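Local coordinates for protein MPT synthase subunit 2 (Burkholderia ambifaria, PDB 7L32) that probably serves as the catalytic subunit of molybdopterin synthase, the enzyme that inserts sulfur into a cyclic pyranopterin precursor to make molybdopterin, at residues A56-G64 with H90-I101; Q100-A108 with C118-K126. All coordinates share one frame; numbering follows the deposited sequence.

Interaction 1: residues A56-G64 with H90-I101; sequences AMELEHYPG and HRVGRLLPLDQI
L59 carries the apolar centre through one methyl: its CD1 meets the rim of the H90 imidazole in the ring plane, 3.7 Å from CE1, and also touches CD1 of L95 and CG2 of I101. H90 ND1 donates to the carbonyl O of R91, which lies in the imidazole plane, and this bond helps to fix the rotation of the ring. Beside this cluster M57 extends from the backbone, CG anti to N (chi1 176°), before bending at chi3, and its CE lies across I101 at about a right angle, 4.0 Å from CD1. Both M57 and L59 leave the sheet on the same face as L95. The backbones behind them illustrate regular antiparallel pairing between strands distant in sequence: M57 with L95 and L59 with G93 are hydrogen-bonded pairs, and E58 with R94 is the non-hydrogen-bonded pair between them. In this way 93-95 forms an outermost strand, within this chain, of the small antiparallel sheet. The bond from L95 N to M57 O is short and almost straight (2.7 Å, 177°), while G93 N reaches L59 O at 2.8 Å. Near the end of the pairing, V92 CG1 packs obliquely against the H61 ring, 3.8 Å from ND1, a nitrogen buried here without a polar partner. On the sheet's other face the aliphatic parts of E58 and R94 touch, CG to CG at 4.1 Å. Their charged ends do not pair: E58 OE2 stays 5.0 Å from R94 NE, with carboxylate and guanidinium planes 75° apart, and instead forms a salt bridge with K134 on the adjoining strand. A56 CB lies over one face of the R94 guanidinium.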
# COMPACT_ATOMS: atom_id res chain seq x y z
N ALA A 56 -26.59 -2.98 -5.75
CA ALA A 56 -25.33 -3.64 -6.06
C ALA A 56 -24.65 -3.01 -7.26
O ALA A 56 -25.31 -2.49 -8.16
CB ALA A 56 -25.56 -5.13 -6.31
N MET A 57 -23.33 -3.07 -7.27
CA MET A 57 -22.53 -2.55 -8.38
C MET A 57 -22.29 -3.67 -9.39
O MET A 57 -21.76 -4.72 -9.03
CB MET A 57 -21.21 -1.98 -7.86
CG MET A 57 -20.24 -1.50 -8.95
SD MET A 57 -18.58 -1.06 -8.37
CE MET A 57 -18.88 -0.59 -6.67
N GLU A 58 -22.70 -3.43 -10.64
CA GLU A 58 -22.42 -4.34 -11.74
C GLU A 58 -21.39 -3.65 -12.63
O GLU A 58 -21.71 -2.64 -13.27
CB GLU A 58 -23.69 -4.68 -12.52
CG GLU A 58 -24.64 -5.60 -11.79
CD GLU A 58 -25.41 -6.50 -12.74
OE1 GLU A 58 -24.85 -6.86 -13.79
OE2 GLU A 58 -26.59 -6.81 -12.44
N LEU A 59 -20.19 -4.21 -12.67
CA LEU A 59 -19.05 -3.71 -13.43
C LEU A 59 -18.76 -4.62 -14.61
O LEU A 59 -18.76 -5.85 -14.46
CB LEU A 59 -17.76 -3.64 -12.59
CG LEU A 59 -17.31 -2.33 -11.96
CD1 LEU A 59 -15.90 -2.51 -11.35
CD2 LEU A 59 -17.35 -1.22 -13.00
N GLU A 60 -18.46 -4.03 -15.77
CA GLU A 60 -18.05 -4.78 -16.94
C GLU A 60 -16.86 -4.09 -17.59
O GLU A 60 -16.74 -2.87 -17.55
CB GLU A 60 -19.20 -4.93 -17.96
CG GLU A 60 -20.28 -5.94 -17.57
CD GLU A 60 -19.74 -7.21 -16.91
OE1 GLU A 60 -18.70 -7.75 -17.38
OE2 GLU A 60 -20.35 -7.67 -15.92
N HIS A 61 -15.98 -4.90 -18.17
CA HIS A 61 -14.81 -4.42 -18.89
C HIS A 61 -15.03 -4.66 -20.38
O HIS A 61 -16.06 -5.21 -20.79
CB HIS A 61 -13.54 -5.12 -18.40
CG HIS A 61 -13.48 -6.57 -18.77
ND1 HIS A 61 -14.48 -7.47 -18.42
CD2 HIS A 61 -12.56 -7.29 -19.46
CE1 HIS A 61 -14.17 -8.67 -18.88
NE2 HIS A 61 -13.01 -8.59 -19.51
N TYR A 62 -14.07 -4.21 -21.20
CA TYR A 62 -14.04 -4.48 -22.63
C TYR A 62 -13.00 -5.57 -22.86
O TYR A 62 -11.79 -5.29 -22.80
CB TYR A 62 -13.69 -3.20 -23.41
CG TYR A 62 -13.86 -3.23 -24.94
CD1 TYR A 62 -13.72 -4.40 -25.67
CD2 TYR A 62 -14.15 -2.06 -25.63
CE1 TYR A 62 -13.87 -4.41 -27.07
CE2 TYR A 62 -14.30 -2.05 -27.02
CZ TYR A 62 -14.15 -3.23 -27.73
OH TYR A 62 -14.30 -3.23 -29.11
N PRO A 63 -13.40 -6.83 -23.07
CA PRO A 63 -12.42 -7.92 -23.12
C PRO A 63 -11.28 -7.66 -24.10
O PRO A 63 -11.51 -7.26 -25.25
CB PRO A 63 -13.27 -9.13 -23.54
CG PRO A 63 -14.61 -8.81 -23.01
CD PRO A 63 -14.78 -7.33 -23.18
N GLY A 64 -10.05 -7.85 -23.63
CA GLY A 64 -8.88 -7.55 -24.42
C GLY A 64 -8.47 -6.10 -24.33
O GLY A 64 -7.34 -5.79 -23.97
N HIS A 90 -8.14 -6.83 -11.20
CA HIS A 90 -9.38 -6.07 -11.11
C HIS A 90 -10.56 -7.02 -11.30
O HIS A 90 -10.51 -7.91 -12.16
CB HIS A 90 -9.41 -4.95 -12.17
CG HIS A 90 -10.31 -3.80 -11.81
ND1 HIS A 90 -11.67 -3.95 -11.62
CD2 HIS A 90 -10.06 -2.48 -11.67
CE1 HIS A 90 -12.21 -2.77 -11.34
NE2 HIS A 90 -11.25 -1.86 -11.37
N ARG A 91 -11.59 -6.86 -10.49
CA ARG A 91 -12.75 -7.73 -10.61
C ARG A 91 -13.82 -7.07 -11.48
O ARG A 91 -13.84 -5.85 -11.66
CB ARG A 91 -13.34 -8.07 -9.25
CG ARG A 91 -12.38 -8.87 -8.38
CD ARG A 91 -13.01 -9.19 -7.04
NE ARG A 91 -14.08 -10.17 -7.17
CZ ARG A 91 -15.03 -10.35 -6.27
NH1 ARG A 91 -15.11 -9.61 -5.18
NH2 ARG A 91 -15.94 -11.31 -6.47
N VAL A 92 -14.69 -7.91 -12.04
CA VAL A 92 -15.88 -7.48 -12.77
C VAL A 92 -17.05 -8.36 -12.31
O VAL A 92 -16.87 -9.32 -11.56
CB VAL A 92 -15.70 -7.56 -14.30
CG1 VAL A 92 -14.70 -6.51 -14.77
CG2 VAL A 92 -15.25 -8.95 -14.72
N GLY A 93 -18.25 -8.01 -12.77
CA GLY A 93 -19.45 -8.71 -12.37
C GLY A 93 -20.25 -7.96 -11.33
O GLY A 93 -20.13 -6.75 -11.15
N ARG A 94 -21.09 -8.71 -10.63
CA ARG A 94 -21.99 -8.15 -9.62
C ARG A 94 -21.25 -8.13 -8.28
O ARG A 94 -20.99 -9.18 -7.70
CB ARG A 94 -23.28 -8.96 -9.55
CG ARG A 94 -24.41 -8.33 -8.77
CD ARG A 94 -25.67 -9.19 -8.89
NE ARG A 94 -26.66 -8.84 -7.88
CZ ARG A 94 -26.69 -9.35 -6.66
NH1 ARG A 94 -25.76 -10.21 -6.25
NH2 ARG A 94 -27.66 -9.00 -5.83
N LEU A 95 -20.94 -6.93 -7.80
CA LEU A 95 -20.13 -6.75 -6.59
C LEU A 95 -20.98 -6.09 -5.52
O LEU A 95 -21.64 -5.08 -5.78
CB LEU A 95 -18.89 -5.91 -6.88
CG LEU A 95 -17.98 -6.44 -8.00
CD1 LEU A 95 -17.02 -5.35 -8.46
CD2 LEU A 95 -17.21 -7.69 -7.54
N LEU A 96 -20.98 -6.67 -4.32
CA LEU A 96 -21.78 -6.20 -3.20
C LEU A 96 -20.98 -5.24 -2.33
O LEU A 96 -19.75 -5.20 -2.40
CB LEU A 96 -22.27 -7.39 -2.36
CG LEU A 96 -23.30 -8.27 -3.07
CD1 LEU A 96 -23.69 -9.48 -2.22
CD2 LEU A 96 -24.52 -7.45 -3.42
N PRO A 97 -21.66 -4.45 -1.48
CA PRO A 97 -20.94 -3.65 -0.49
C PRO A 97 -19.99 -4.51 0.33
O PRO A 97 -20.33 -5.62 0.75
CB PRO A 97 -22.06 -3.06 0.38
CG PRO A 97 -23.25 -3.03 -0.54
CD PRO A 97 -23.12 -4.24 -1.42
N LEU A 98 -18.79 -3.98 0.55
CA LEU A 98 -17.66 -4.55 1.27
C LEU A 98 -16.83 -5.49 0.40
O LEU A 98 -15.74 -5.88 0.81
CB LEU A 98 -18.07 -5.27 2.57
CG LEU A 98 -18.89 -4.44 3.55
CD1 LEU A 98 -19.27 -5.25 4.80
CD2 LEU A 98 -18.17 -3.16 3.93
N ASP A 99 -17.30 -5.86 -0.80
CA ASP A 99 -16.51 -6.71 -1.69
C ASP A 99 -15.25 -5.98 -2.14
O ASP A 99 -15.28 -4.78 -2.44
CB ASP A 99 -17.31 -7.09 -2.94
CG ASP A 99 -18.33 -8.18 -2.69
OD1 ASP A 99 -18.36 -8.78 -1.59
OD2 ASP A 99 -19.13 -8.41 -3.61
N GLN A 100 -14.16 -6.73 -2.27
CA GLN A 100 -12.97 -6.21 -2.93
C GLN A 100 -13.25 -5.96 -4.41
O GLN A 100 -13.88 -6.78 -5.08
CB GLN A 100 -11.81 -7.19 -2.80
CG GLN A 100 -11.33 -7.40 -1.36
CD GLN A 100 -10.16 -8.37 -1.25
OE1 GLN A 100 -9.18 -8.08 -0.57
NE2 GLN A 100 -10.28 -9.53 -1.90
N ILE A 101 -12.76 -4.83 -4.92
CA ILE A 101 -12.88 -4.47 -6.34
C ILE A 101 -11.56 -4.65 -7.07
O ILE A 101 -11.50 -5.24 -8.15
CB ILE A 101 -13.37 -3.01 -6.50
CG1 ILE A 101 -14.71 -2.79 -5.83
CG2 ILE A 101 -13.44 -2.61 -7.97
CD1 ILE A 101 -15.03 -1.31 -5.69

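Interaction 2: residues Q100-A108 with C118-K126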
# COMPACT_ATOMS: atom_id res chain seq x y z
N GLN A 100 -14.16 -6.73 -2.27
CA GLN A 100 -12.97 -6.21 -2.93
C GLN A 100 -13.25 -5.96 -4.41
O GLN A 100 -13.88 -6.78 -5.08
CB GLN A 100 -11.81 -7.19 -2.80
CG GLN A 100 -11.33 -7.40 -1.36
CD GLN A 100 -10.16 -8.37 -1.25
OE1 GLN A 100 -9.18 -8.08 -0.57
NE2 GLN A 100 -10.28 -9.53 -1.90
N ILE A 101 -12.76 -4.83 -4.92
CA ILE A 101 -12.88 -4.47 -6.34
C ILE A 101 -11.56 -4.65 -7.07
O ILE A 101 -11.50 -5.24 -8.15
CB ILE A 101 -13.37 -3.01 -6.50
CG1 ILE A 101 -14.71 -2.79 -5.83
CG2 ILE A 101 -13.44 -2.61 -7.97
CD1 ILE A 101 -15.03 -1.31 -5.69
N VAL A 102 -10.49 -4.10 -6.52
CA VAL A 102 -9.25 -3.96 -7.28
C VAL A 102 -8.10 -4.00 -6.29
O VAL A 102 -8.23 -3.53 -5.16
CB VAL A 102 -9.26 -2.64 -8.09
CG1 VAL A 102 -9.51 -1.44 -7.18
CG2 VAL A 102 -7.98 -2.46 -8.89
N MET A 103 -7.00 -4.62 -6.70
CA MET A 103 -5.76 -4.50 -5.95
C MET A 103 -4.64 -4.12 -6.91
O MET A 103 -4.59 -4.59 -8.05
CB MET A 103 -5.41 -5.79 -5.20
CG MET A 103 -5.17 -7.04 -6.04
SD MET A 103 -4.01 -8.10 -5.11
CE MET A 103 -2.51 -7.21 -5.42
N VAL A 104 -3.76 -3.25 -6.44
CA VAL A 104 -2.53 -2.90 -7.15
C VAL A 104 -1.40 -3.10 -6.15
O VAL A 104 -1.50 -2.62 -5.02
CB VAL A 104 -2.54 -1.46 -7.68
CG1 VAL A 104 -1.15 -1.11 -8.25
CG2 VAL A 104 -3.64 -1.30 -8.77
N ALA A 105 -0.36 -3.83 -6.55
CA ALA A 105 0.82 -4.01 -5.71
C ALA A 105 2.07 -3.68 -6.52
O ALA A 105 2.16 -4.05 -7.70
CB ALA A 105 0.91 -5.44 -5.17
N THR A 106 3.02 -2.97 -5.91
CA THR A 106 4.28 -2.66 -6.56
C THR A 106 5.41 -3.03 -5.62
O THR A 106 5.24 -3.01 -4.40
CB THR A 106 4.42 -1.18 -6.94
OG1 THR A 106 4.40 -0.35 -5.76
CG2 THR A 106 3.29 -0.73 -7.91
N VAL A 107 6.56 -3.39 -6.18
CA VAL A 107 7.74 -3.67 -5.38
C VAL A 107 8.90 -2.89 -5.96
O VAL A 107 8.98 -2.66 -7.18
CB VAL A 107 8.06 -5.19 -5.29
CG1 VAL A 107 8.31 -5.83 -6.68
CG2 VAL A 107 9.25 -5.46 -4.36
N ALA A 108 9.80 -2.44 -5.07
CA ALA A 108 10.96 -1.67 -5.46
C ALA A 108 12.05 -1.90 -4.43
O ALA A 108 11.82 -2.49 -3.37
CB ALA A 108 10.62 -0.17 -5.56
N CYS A 118 2.73 2.86 -7.05
CA CYS A 118 1.43 2.28 -6.73
C CYS A 118 0.32 3.31 -6.86
O CYS A 118 -0.75 3.04 -7.44
CB CYS A 118 1.45 1.68 -5.33
SG CYS A 118 0.02 0.65 -4.93
N GLU A 119 0.54 4.52 -6.33
CA GLU A 119 -0.48 5.56 -6.45
C GLU A 119 -0.65 6.01 -7.90
O GLU A 119 -1.78 6.25 -8.35
CB GLU A 119 -0.12 6.76 -5.56
CG GLU A 119 -1.17 7.85 -5.59
CD GLU A 119 -1.07 8.83 -4.41
OE1 GLU A 119 0.01 8.96 -3.79
OE2 GLU A 119 -2.11 9.43 -4.09
N PHE A 120 0.45 6.13 -8.63
CA PHE A 120 0.36 6.48 -10.05
C PHE A 120 -0.50 5.47 -10.82
O PHE A 120 -1.37 5.86 -11.63
CB PHE A 120 1.77 6.57 -10.67
CG PHE A 120 1.77 6.73 -12.17
CD1 PHE A 120 1.64 7.99 -12.75
CD2 PHE A 120 1.90 5.62 -13.01
CE1 PHE A 120 1.58 8.15 -14.16
CE2 PHE A 120 1.86 5.77 -14.40
CZ PHE A 120 1.70 7.03 -14.98
N VAL A 121 -0.25 4.18 -10.61
CA VAL A 121 -1.02 3.15 -11.31
C VAL A 121 -2.50 3.26 -10.95
O VAL A 121 -3.37 3.16 -11.82
CB VAL A 121 -0.46 1.74 -11.01
CG1 VAL A 121 -1.42 0.64 -11.54
CG2 VAL A 121 0.95 1.54 -11.64
N MET A 122 -2.82 3.46 -9.66
CA MET A 122 -4.22 3.60 -9.25
C MET A 122 -4.87 4.83 -9.89
O MET A 122 -6.01 4.76 -10.38
CB MET A 122 -4.36 3.68 -7.71
CG MET A 122 -4.39 2.29 -7.00
SD MET A 122 -5.75 1.23 -7.61
CE MET A 122 -7.15 2.24 -7.18
N ASP A 123 -4.17 5.98 -9.89
CA ASP A 123 -4.72 7.20 -10.49
C ASP A 123 -5.01 6.99 -11.98
O ASP A 123 -6.06 7.39 -12.48
CB ASP A 123 -3.75 8.37 -10.33
CG ASP A 123 -3.72 8.93 -8.92
OD1 ASP A 123 -4.65 8.65 -8.12
OD2 ASP A 123 -2.75 9.66 -8.62
N TYR A 124 -4.05 6.40 -12.70
CA TYR A 124 -4.19 6.18 -14.14
C TYR A 124 -5.28 5.14 -14.42
O TYR A 124 -6.10 5.31 -15.33
CB TYR A 124 -2.83 5.73 -14.68
CG TYR A 124 -2.50 5.82 -16.16
CD1 TYR A 124 -3.48 6.09 -17.11
CD2 TYR A 124 -1.21 5.55 -16.61
CE1 TYR A 124 -3.16 6.13 -18.48
CE2 TYR A 124 -0.88 5.59 -17.97
CZ TYR A 124 -1.86 5.88 -18.90
OH TYR A 124 -1.56 5.92 -20.25
N LEU A 125 -5.31 4.08 -13.62
CA LEU A 125 -6.37 3.08 -13.72
C LEU A 125 -7.75 3.71 -13.56
O LEU A 125 -8.65 3.50 -14.39
CB LEU A 125 -6.15 1.99 -12.65
CG LEU A 125 -7.08 0.78 -12.57
CD1 LEU A 125 -6.33 -0.38 -11.87
CD2 LEU A 125 -8.39 1.08 -11.81
N LYS A 126 -7.93 4.49 -12.48
CA LYS A 126 -9.26 5.02 -12.16
C LYS A 126 -9.74 6.04 -13.19
O LYS A 126 -10.95 6.17 -13.42
CB LYS A 126 -9.25 5.62 -10.76
CG LYS A 126 -9.24 4.57 -9.65
CD LYS A 126 -10.60 3.84 -9.60
CE LYS A 126 -10.66 2.76 -8.50
NZ LYS A 126 -12.02 2.06 -8.41
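No flat side chain takes part where V104 meets V121 and M122; the joint between strand 100-108 and helix 118-126 is made of branched and sulfur-bearing groups, and the helix's aromatic rings are used elsewhere. F120 meets W157 edge-to-face and touches E76 and R80, while Y124 leans on I73. At the centre, V104 places its two methyls in different company. CG1, held anti to the backbone N (chi1 173°), packs on V121 CG1 at 3.7 Å and on C118 SG at 3.9 Å. CG2 meets M122 SD at 3.5 Å as the two side chains slide past each other in opposite directions; the bend at chi2 (-58°) brings the sulfur there, and the further bend at chi3 sets only the direction of CE. The same CG2 is 4.2 Å from L125 CD1. That leucine methyl also meets V102 CG2 tip to tip, at 4.0 Å, so one helix residue touches two residues, V102 and V104, that point to the same side of the strand. At the other end T106 lies close against C118, its OG1 3.6 Å from the cysteine CB. The hydroxyl's polar partner is the carbonyl O of A114, one turn earlier in the same helix. No hydrogen bond crosses between the segments. The arrangement exemplifies a beta-alpha unit in which a helix turns back over the strand it follows: the axes of segments 100-108 and 118-126 run 147° apart and come within 8.3 Å. Around this core, V121 also reaches I88 on strand 85-91 and A77 on helix 65-80, and M122 touches F41 on strand 37-44. On the helix flank, D123 forms a salt bridge with R111 of the second subunit, whose F115 packs on C118.

Following the chain from the N terminus, strand 57-61, which comes after 11-15, 21-30 and 37-44, is the first partner of a contact. Helix 65-80 and strand 85-91 follow; interaction 1 closes this long excursion when 93-95 returns to pair with 57-61. The chain then turns through 96-99 into strand 100-108, and interaction 2 closes the much shorter connection to helix 111-128. The two contacts follow in series, neither nested nor crossed, and share Q100 and I101. H90 joins them physically: its CD2 packs 3.5 Å from V102 CG2. Interaction 1 thus belongs to the small antiparallel sheet and its junction with the mixed sheet, whereas interaction 2 lays a helix against one face of the latter, running back along strand 100-108.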